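PDB 5GVV: glycosyl transferase family 8 from Streptococcus pneumoniae, which transfers galactose from UDP-galactose to the terminal glucose of already glycosylated serine-rich repeat protein PsrP, the third step of its O-glycosylation. Local coordinates for residues A[4-9]-A[114-119]; A[49-54]-A[60-65]; A[315-320]-A[325-330]. All coordinates share one frame; numbering follows the deposited sequence.

Contact 1: A[4-9]-A[114-119]; sequences TKRAVV and DLTDLF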
loop_
_atom_site.group_PDB
_atom_site.type_symbol
_atom_site.label_atom_id
_atom_site.label_comp_id
_atom_site.label_asym_id
_atom_site.label_seq_id
_atom_site.Cartn_x
_atom_site.Cartn_y
_atom_site.Cartn_z
ATOM N N THR A 4 -22.521 -13.501 -18.397
ATOM C CA THR A 4 -22.747 -12.059 -18.292
ATOM C C THR A 4 -21.931 -11.445 -17.149
ATOM O O THR A 4 -21.612 -12.129 -16.175
ATOM C CB THR A 4 -24.243 -11.756 -18.068
ATOM O OG1 THR A 4 -25.039 -12.656 -18.850
ATOM C CG2 THR A 4 -24.572 -10.324 -18.463
ATOM N N LYS A 5 -21.599 -10.159 -17.271
ATOM C CA LYS A 5 -20.825 -9.455 -16.245
ATOM C C LYS A 5 -21.697 -8.921 -15.108
ATOM O O LYS A 5 -22.814 -8.443 -15.334
ATOM C CB LYS A 5 -20.039 -8.294 -16.854
ATOM C CG LYS A 5 -18.852 -8.687 -17.724
ATOM C CD LYS A 5 -18.045 -7.441 -18.086
ATOM C CE LYS A 5 -16.881 -7.755 -19.006
ATOM N NZ LYS A 5 -17.325 -8.184 -20.362
ATOM N N ARG A 6 -21.172 -8.997 -13.889
ATOM C CA ARG A 6 -21.861 -8.462 -12.718
ATOM C C ARG A 6 -21.208 -7.146 -12.284
ATOM O O ARG A 6 -20.011 -7.105 -12.003
ATOM C CB ARG A 6 -21.851 -9.477 -11.566
ATOM C CG ARG A 6 -22.743 -10.704 -11.789
ATOM C CD ARG A 6 -22.077 -11.774 -12.660
ATOM N NE ARG A 6 -20.862 -12.305 -12.045
ATOM C CZ ARG A 6 -20.846 -13.293 -11.153
ATOM N NH1 ARG A 6 -19.698 -13.714 -10.642
ATOM N NH2 ARG A 6 -21.981 -13.857 -10.755
ATOM N N ALA A 7 -21.995 -6.074 -12.236
ATOM C CA ALA A 7 -21.468 -4.739 -11.932
ATOM C C ALA A 7 -21.280 -4.475 -10.433
ATOM O O ALA A 7 -22.206 -4.662 -9.630
ATOM C CB ALA A 7 -22.357 -3.673 -12.546
ATOM N N VAL A 8 -20.080 -4.022 -10.070
ATOM C CA VAL A 8 -19.715 -3.758 -8.679
ATOM C C VAL A 8 -18.971 -2.428 -8.601
ATOM O O VAL A 8 -18.144 -2.130 -9.466
ATOM C CB VAL A 8 -18.804 -4.873 -8.127
ATOM C CG1 VAL A 8 -18.379 -4.571 -6.689
ATOM C CG2 VAL A 8 -19.501 -6.222 -8.198
ATOM N N VAL A 9 -19.261 -1.619 -7.585
ATOM C CA VAL A 9 -18.588 -0.323 -7.471
ATOM C C VAL A 9 -17.935 -0.111 -6.101
ATOM O O VAL A 9 -18.556 -0.356 -5.060
ATOM C CB VAL A 9 -19.529 0.860 -7.856
ATOM C CG1 VAL A 9 -20.812 0.831 -7.045
ATOM C CG2 VAL A 9 -18.818 2.188 -7.687
ATOM N N ASP A 114 -19.028 -16.925 -2.816
ATOM C CA ASP A 114 -19.861 -16.610 -3.972
ATOM C C ASP A 114 -21.018 -15.702 -3.570
ATOM O O ASP A 114 -21.777 -16.033 -2.660
ATOM C CB ASP A 114 -20.410 -17.918 -4.553
ATOM C CG ASP A 114 -21.116 -17.737 -5.890
ATOM O OD1 ASP A 114 -21.527 -16.607 -6.243
ATOM O OD2 ASP A 114 -21.272 -18.756 -6.589
ATOM N N LEU A 115 -21.161 -14.570 -4.261
ATOM C CA LEU A 115 -22.236 -13.616 -3.969
ATOM C C LEU A 115 -23.410 -13.706 -4.945
ATOM O O LEU A 115 -24.211 -12.771 -5.035
ATOM C CB LEU A 115 -21.698 -12.182 -3.959
ATOM C CG LEU A 115 -20.604 -11.828 -2.953
ATOM C CD1 LEU A 115 -20.212 -10.368 -3.068
ATOM C CD2 LEU A 115 -21.054 -12.149 -1.530
ATOM N N THR A 116 -23.517 -14.827 -5.659
ATOM C CA THR A 116 -24.545 -15.002 -6.698
ATOM C C THR A 116 -25.956 -14.597 -6.249
ATOM O O THR A 116 -26.635 -13.829 -6.940
ATOM C CB THR A 116 -24.578 -16.454 -7.225
ATOM O OG1 THR A 116 -23.339 -16.761 -7.879
ATOM C CG2 THR A 116 -25.713 -16.638 -8.214
ATOM N N ASP A 117 -26.377 -15.106 -5.092
ATOM C CA ASP A 117 -27.700 -14.819 -4.534
ATOM C C ASP A 117 -27.910 -13.324 -4.304
ATOM O O ASP A 117 -29.030 -12.819 -4.417
ATOM C CB ASP A 117 -27.895 -15.564 -3.207
ATOM C CG ASP A 117 -27.891 -17.073 -3.371
ATOM O OD1 ASP A 117 -28.180 -17.548 -4.488
ATOM O OD2 ASP A 117 -27.612 -17.783 -2.375
ATOM N N LEU A 118 -26.833 -12.622 -3.962
ATOM C CA LEU A 118 -26.887 -11.179 -3.740
ATOM C C LEU A 118 -26.975 -10.425 -5.064
ATOM O O LEU A 118 -27.746 -9.469 -5.193
ATOM C CB LEU A 118 -25.664 -10.712 -2.945
ATOM C CG LEU A 118 -25.485 -9.202 -2.782
ATOM C CD1 LEU A 118 -26.707 -8.582 -2.137
ATOM C CD2 LEU A 118 -24.231 -8.875 -1.978
ATOM N N PHE A 119 -26.187 -10.862 -6.043
ATOM C CA PHE A 119 -26.195 -10.271 -7.378
ATOM C C PHE A 119 -27.578 -10.396 -8.025
ATOM O O PHE A 119 -28.012 -9.515 -8.773
ATOM C CB PHE A 119 -25.171 -10.981 -8.269
ATOM C CG PHE A 119 -23.736 -10.642 -7.958
ATOM C CD1 PHE A 119 -23.341 -9.324 -7.755
ATOM C CD2 PHE A 119 -22.778 -11.645 -7.893
ATOM C CE1 PHE A 119 -22.009 -9.014 -7.478
ATOM C CE2 PHE A 119 -21.448 -11.348 -7.619
ATOM C CZ PHE A 119 -21.064 -10.029 -7.410
HETATM O O HOH W 1 -20.596 -15.255 -8.194
#

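Contact 2: A[49-54]-A[60-65]; sequences SQIRIY and GDLIDC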
loop_
_atom_site.group_PDB
_atom_site.type_symbol
_atom_site.label_atom_id
_atom_site.label_comp_id
_atom_site.label_asym_id
_atom_site.label_seq_id
_atom_site.Cartn_x
_atom_site.Cartn_y
_atom_site.Cartn_z
ATOM N N SER A 49 -3.999 -0.039 -14.944
ATOM C CA SER A 49 -3.613 -0.838 -16.108
ATOM C C SER A 49 -3.396 -2.318 -15.784
ATOM O O SER A 49 -3.923 -3.193 -16.479
ATOM C CB SER A 49 -2.373 -0.255 -16.787
ATOM O OG SER A 49 -2.677 0.990 -17.385
ATOM N N GLN A 50 -2.633 -2.595 -14.730
ATOM C CA GLN A 50 -2.317 -3.974 -14.367
ATOM C C GLN A 50 -3.523 -4.740 -13.834
ATOM O O GLN A 50 -3.780 -5.880 -14.239
ATOM C CB GLN A 50 -1.193 -4.013 -13.330
ATOM C CG GLN A 50 -0.738 -5.432 -12.999
ATOM C CD GLN A 50 -0.139 -6.142 -14.202
ATOM O OE1 GLN A 50 0.973 -5.832 -14.620
ATOM N NE2 GLN A 50 -0.879 -7.089 -14.767
ATOM N N ILE A 51 -4.251 -4.123 -12.908
ATOM C CA ILE A 51 -5.378 -4.790 -12.277
ATOM C C ILE A 51 -6.485 -5.021 -13.310
ATOM O O ILE A 51 -7.203 -6.023 -13.248
ATOM C CB ILE A 51 -5.915 -3.971 -11.086
ATOM C CG1 ILE A 51 -4.799 -3.682 -10.081
ATOM C CG2 ILE A 51 -7.067 -4.696 -10.400
ATOM C CD1 ILE A 51 -4.049 -4.925 -9.620
ATOM N N ARG A 52 -6.606 -4.096 -14.263
ATOM C CA ARG A 52 -7.609 -4.218 -15.324
ATOM C C ARG A 52 -7.384 -5.486 -16.137
ATOM O O ARG A 52 -8.334 -6.168 -16.504
ATOM C CB ARG A 52 -7.589 -2.993 -16.247
ATOM C CG ARG A 52 -8.529 -3.100 -17.445
ATOM C CD ARG A 52 -8.553 -1.817 -18.261
ATOM N NE ARG A 52 -9.057 -0.700 -17.471
ATOM C CZ ARG A 52 -8.362 0.404 -17.207
ATOM N NH1 ARG A 52 -7.130 0.554 -17.685
ATOM N NH2 ARG A 52 -8.903 1.366 -16.471
ATOM N N ILE A 53 -6.119 -5.803 -16.403
ATOM C CA ILE A 53 -5.767 -7.048 -17.081
ATOM C C ILE A 53 -6.234 -8.270 -16.294
ATOM O O ILE A 53 -6.750 -9.232 -16.874
ATOM C CB ILE A 53 -4.247 -7.153 -17.305
ATOM C CG1 ILE A 53 -3.780 -6.081 -18.293
ATOM C CG2 ILE A 53 -3.867 -8.543 -17.807
ATOM C CD1 ILE A 53 -2.276 -6.062 -18.527
ATOM N N TYR A 54 -6.046 -8.239 -14.977
ATOM C CA TYR A 54 -6.489 -9.343 -14.126
ATOM C C TYR A 54 -7.993 -9.540 -14.264
ATOM O O TYR A 54 -8.470 -10.665 -14.448
ATOM C CB TYR A 54 -6.150 -9.072 -12.658
ATOM C CG TYR A 54 -4.673 -8.977 -12.364
ATOM C CD1 TYR A 54 -3.734 -9.561 -13.208
ATOM C CD2 TYR A 54 -4.217 -8.305 -11.239
ATOM C CE1 TYR A 54 -2.377 -9.473 -12.938
ATOM C CE2 TYR A 54 -2.862 -8.204 -10.967
ATOM C CZ TYR A 54 -1.951 -8.792 -11.818
ATOM O OH TYR A 54 -0.599 -8.699 -11.541
ATOM N N GLY A 60 -14.041 -10.148 -16.783
ATOM C CA GLY A 60 -14.666 -8.910 -16.343
ATOM C C GLY A 60 -13.929 -7.687 -16.857
ATOM O O GLY A 60 -13.291 -7.743 -17.906
ATOM N N ASP A 61 -14.019 -6.576 -16.128
ATOM C CA ASP A 61 -13.293 -5.364 -16.501
ATOM C C ASP A 61 -13.095 -4.463 -15.285
ATOM O O ASP A 61 -13.645 -4.724 -14.205
ATOM C CB ASP A 61 -14.048 -4.607 -17.596
ATOM C CG ASP A 61 -13.120 -3.945 -18.604
ATOM O OD1 ASP A 61 -11.915 -3.786 -18.307
ATOM O OD2 ASP A 61 -13.606 -3.575 -19.694
ATOM N N LEU A 62 -12.305 -3.408 -15.457
ATOM C CA LEU A 62 -12.072 -2.439 -14.387
ATOM C C LEU A 62 -12.213 -1.021 -14.936
ATOM O O LEU A 62 -11.505 -0.631 -15.871
ATOM C CB LEU A 62 -10.689 -2.641 -13.757
ATOM C CG LEU A 62 -10.327 -1.666 -12.631
ATOM C CD1 LEU A 62 -11.367 -1.719 -11.509
ATOM C CD2 LEU A 62 -8.931 -1.936 -12.081
ATOM N N ILE A 63 -13.130 -0.254 -14.355
ATOM C CA ILE A 63 -13.451 1.071 -14.869
ATOM C C ILE A 63 -12.928 2.145 -13.929
ATOM O O ILE A 63 -13.320 2.189 -12.761
ATOM C CB ILE A 63 -14.979 1.256 -15.039
ATOM C CG1 ILE A 63 -15.603 0.014 -15.681
ATOM C CG2 ILE A 63 -15.278 2.513 -15.853
ATOM C CD1 ILE A 63 -15.094 -0.264 -17.091
ATOM N N ASP A 64 -12.053 3.009 -14.441
ATOM C CA ASP A 64 -11.498 4.109 -13.657
ATOM C C ASP A 64 -12.467 5.276 -13.686
ATOM O O ASP A 64 -12.609 5.947 -14.706
ATOM C CB ASP A 64 -10.131 4.526 -14.220
ATOM C CG ASP A 64 -9.441 5.596 -13.382
ATOM O OD1 ASP A 64 -10.009 6.030 -12.355
ATOM O OD2 ASP A 64 -8.312 5.994 -13.750
ATOM N N CYS A 65 -13.142 5.514 -12.567
ATOM C CA CYS A 65 -14.089 6.616 -12.495
ATOM C C CYS A 65 -13.454 7.794 -11.770
ATOM O O CYS A 65 -13.449 7.855 -10.540
ATOM C CB CYS A 65 -15.377 6.167 -11.807
ATOM S SG CYS A 65 -16.168 4.792 -12.670
#

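Contact 3: A[315-320]-A[325-330]; sequences ELLALT and VTVYPN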
loop_
_atom_site.group_PDB
_atom_site.type_symbol
_atom_site.label_atom_id
_atom_site.label_comp_id
_atom_site.label_asym_id
_atom_site.label_seq_id
_atom_site.Cartn_x
_atom_site.Cartn_y
_atom_site.Cartn_z
ATOM N N GLU A 315 -9.624 19.927 -16.523
ATOM C CA GLU A 315 -9.874 19.379 -17.853
ATOM C C GLU A 315 -8.739 18.468 -18.316
ATOM O O GLU A 315 -8.983 17.442 -18.957
ATOM C CB GLU A 315 -10.089 20.502 -18.878
ATOM C CG GLU A 315 -11.462 21.169 -18.813
ATOM C CD GLU A 315 -11.572 22.203 -17.704
ATOM O OE1 GLU A 315 -10.543 22.522 -17.072
ATOM O OE2 GLU A 315 -12.693 22.705 -17.471
ATOM N N LEU A 316 -7.503 18.845 -17.988
ATOM C CA LEU A 316 -6.333 18.064 -18.371
ATOM C C LEU A 316 -6.034 16.963 -17.352
ATOM O O LEU A 316 -5.634 15.860 -17.725
ATOM C CB LEU A 316 -5.106 18.969 -18.552
ATOM C CG LEU A 316 -5.160 19.981 -19.697
ATOM C CD1 LEU A 316 -3.846 20.724 -19.818
ATOM C CD2 LEU A 316 -5.488 19.299 -21.008
ATOM N N LEU A 317 -6.224 17.257 -16.067
ATOM C CA LEU A 317 -5.969 16.260 -15.031
ATOM C C LEU A 317 -6.945 15.100 -15.163
ATOM O O LEU A 317 -6.587 13.952 -14.914
ATOM C CB LEU A 317 -6.045 16.877 -13.632
ATOM C CG LEU A 317 -4.989 17.932 -13.301
ATOM C CD1 LEU A 317 -5.155 18.442 -11.872
ATOM C CD2 LEU A 317 -3.594 17.382 -13.501
ATOM N N ALA A 318 -8.173 15.398 -15.581
ATOM C CA ALA A 318 -9.191 14.363 -15.746
ATOM C C ALA A 318 -8.842 13.381 -16.864
ATOM O O ALA A 318 -9.463 12.326 -16.980
ATOM C CB ALA A 318 -10.557 14.995 -16.001
ATOM N N LEU A 319 -7.853 13.726 -17.688
ATOM C CA LEU A 319 -7.410 12.836 -18.760
ATOM C C LEU A 319 -6.794 11.541 -18.218
ATOM O O LEU A 319 -6.562 10.602 -18.979
ATOM C CB LEU A 319 -6.423 13.551 -19.688
ATOM C CG LEU A 319 -6.934 14.754 -20.484
ATOM C CD1 LEU A 319 -5.808 15.414 -21.271
ATOM C CD2 LEU A 319 -8.072 14.342 -21.416
ATOM N N THR A 320 -6.530 11.494 -16.911
ATOM C CA THR A 320 -6.027 10.282 -16.258
ATOM C C THR A 320 -7.016 9.112 -16.289
ATOM O O THR A 320 -6.651 7.975 -15.983
ATOM C CB THR A 320 -5.637 10.546 -14.789
ATOM O OG1 THR A 320 -6.754 11.098 -14.075
ATOM C CG2 THR A 320 -4.465 11.503 -14.708
ATOM N N VAL A 325 -3.240 8.195 -21.941
ATOM C CA VAL A 325 -2.786 9.582 -21.850
ATOM C C VAL A 325 -1.918 9.756 -20.619
ATOM O O VAL A 325 -2.332 9.419 -19.501
ATOM C CB VAL A 325 -3.959 10.577 -21.761
ATOM C CG1 VAL A 325 -3.432 12.008 -21.705
ATOM C CG2 VAL A 325 -4.905 10.407 -22.945
ATOM N N THR A 326 -0.708 10.265 -20.817
ATOM C CA THR A 326 0.119 10.656 -19.682
ATOM C C THR A 326 0.234 12.172 -19.640
ATOM O O THR A 326 0.510 12.824 -20.652
ATOM C CB THR A 326 1.491 9.973 -19.687
ATOM O OG1 THR A 326 1.299 8.552 -19.630
ATOM C CG2 THR A 326 2.312 10.396 -18.471
ATOM N N VAL A 327 -0.007 12.711 -18.452
ATOM C CA VAL A 327 -0.131 14.136 -18.203
ATOM C C VAL A 327 0.997 14.557 -17.244
ATOM O O VAL A 327 1.193 13.925 -16.202
ATOM C CB VAL A 327 -1.535 14.384 -17.616
ATOM C CG1 VAL A 327 -1.512 15.336 -16.444
ATOM C CG2 VAL A 327 -2.507 14.839 -18.710
ATOM N N TYR A 328 1.763 15.589 -17.606
ATOM C CA TYR A 328 2.939 15.968 -16.822
ATOM C C TYR A 328 2.883 17.414 -16.343
ATOM O O TYR A 328 3.581 18.273 -16.892
ATOM C CB TYR A 328 4.218 15.821 -17.648
ATOM C CG TYR A 328 4.465 14.476 -18.295
ATOM C CD1 TYR A 328 3.880 14.154 -19.516
ATOM C CD2 TYR A 328 5.326 13.553 -17.715
ATOM C CE1 TYR A 328 4.124 12.940 -20.126
ATOM C CE2 TYR A 328 5.571 12.330 -18.314
ATOM C CZ TYR A 328 4.973 12.036 -19.523
ATOM O OH TYR A 328 5.209 10.824 -20.141
ATOM N N PRO A 329 2.077 17.696 -15.310
ATOM C CA PRO A 329 2.053 19.083 -14.839
ATOM C C PRO A 329 3.390 19.458 -14.201
ATOM O O PRO A 329 4.114 18.569 -13.740
ATOM C CB PRO A 329 0.945 19.075 -13.782
ATOM C CG PRO A 329 0.913 17.649 -13.271
ATOM C CD PRO A 329 1.254 16.799 -14.472
ATOM N N ASN A 330 3.718 20.748 -14.198
ATOM C CA ASN A 330 4.913 21.238 -13.519
ATOM C C ASN A 330 6.214 20.601 -13.999
ATOM O O ASN A 330 7.095 20.287 -13.196
ATOM C CB ASN A 330 4.758 21.064 -12.002
ATOM C CG ASN A 330 3.644 21.920 -11.435
ATOM O OD1 ASN A 330 3.645 23.140 -11.605
ATOM N ND2 ASN A 330 2.674 21.286 -10.781
#

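Contact 1: A[4-9]-A[114-119]
R6, which packs on the ring of F119, has its NH1 held from two sources: it donates hydrogen bonds to the backbone O of S32 and to a water, 3.0 Å from NH1 to the water oxygen. That water also lies 2.5 Å from OD1 of D114, suspiciously short, so a solvent link from R6 to D114 remains doubtful. D114 OD1 accepts from the backbone N of T116 at 2.7 Å, which closes an Asx turn at the entry to the helix, and the N-H arrives from above the carboxylate plane. Most of the direct contact is R6 on F119. CB of R6 sits 4.0 Å from the centroid of the F119 ring and only 7° off its normal, a CH-pi contact over the middle of the face. Bends at chi2 and chi3 fold the arginine back, bringing NH2 to 3.7 Å from F119 CD2, with guanidinium and ring planes 48° apart. V8 adds its CG2 at 3.8 Å from F119 CE1. NE of R6 bonds to the carbonyl of H33, which helps fix the guanidinium just ahead of strand 34-40. Strand 6-11 runs between strands 34-40 and 101-105, and helix 116-119 packs on it through F119, while L27 of helix 17-30 touches both V8 and L115.

Contact 2: A[49-54]-A[60-65]
Helix 49-54 and strand 61-65 run nearly antiparallel, their N-to-C directions 149° apart and their axes approaching to 6.8 Å. The backbones come closest at R52 and L62, whose CA atoms are 4.9 Å apart, and the side chains that carry the contact gather around this point. R52 does most of the work. CG lies anti to the backbone N (chi1 175°) and chi2 is also extended; the chain therefore runs out across the strand's direction, and the bend at chi3 turns NE onto the carbonyl of L62. That NE-H to L62 O bond is 2.9 Å long with an N-H...O angle of 161°; it lies in the carbonyl plane, and the oxygen sits close to the guanidinium plane. NH2 makes a second, weak bond to the same oxygen at 3.3 Å, so one carbonyl meets the guanidinium edge through two nitrogens, which limits rotation of the group. The carboxylate of D61 flanks the aliphatic part, with OD1 3.6 Å from R52 CG. This OD1 accepts from the backbone N of L62 and from Q56 NE2, and it is too far from R52 NE for a salt bridge. D64 presents its CB to NH2, whereas its carboxylate is engaged by K66 and N40. On the apolar side, L62 directs its CB at the helix and lays CD2 3.7 Å from CG2 of I51; F48 and I36 border the same leucine. Together these residues seal helix 45-57 against strand 61-66, an outermost strand of the sheet within this chain, in the beta-alpha-beta unit 34-40, 45-57, 61-66, a right-handed crossover of the Rossmann-like kind found in GT-A glycosyltransferases.

Contact 3: A[315-320]-A[325-330]
V327 packs most closely at its CG2, which lies 3.4 Å from the backbone O of L316, while its other methyl, CG1, meets L317 CD2 at a more relaxed 4.1 Å. The side chain of V327 thus divides its methyls between a backbone carbonyl and a leucine branch, and its chi1 of 136° falls away from the usual staggered values. A second close patch joins L319 to V325: V325 CG1 stands 3.9 Å from L319 CB, and V325 CB is 3.8 Å from L319 O. With CG anti to its carbonyl carbon (chi1 -64°), L319 extends CD1 to 4.2 Å from V327 CG2, linking the two valines into one apolar surface. Contact thins toward P329, whose side chain comes no nearer than 4.5 Å, and the alternate strand residues T326 and Y328 point away from the helical segment. There OG1 of T326 and OH of Y328 bond to H303 and H305. On the helical side, the O of L317 is gripped twice by T320, through N at 3.2 Å and OG1 at 3.0 Å, which braces the 3-10 segment 318-320. F238 of the second subunit packs on L317, T320 and V327. The contact closes the beta-alpha-beta unit 302-307, 314-317, 325-328: strand 325-328, outermost in this chain's parallel sheet, pairs with strand 302-307, and helix 292-298 adjoins both L319 and V325.

Contacts 1 and 2 belong to the same mixed sheet, with contact 2 nested within the chain loop that contact 1 closes; their centres are 16 Å apart, and K5 CE touches G60 CA at 3.7 Å. Contact 3 lies on the separate parallel sheet, its centre 19 Å from that of contact 2 and 33 Å from that of contact 1. Contacts 2 and 3 nevertheless meet where D64 OD2 packs 3.4 Å from T320 O, and both touch the second subunit. Bound UDP lies about 12 Å from the side chain of V8 and about 13 Å from that of D64, while contact 3 is remote from the nucleotide and manganese sites.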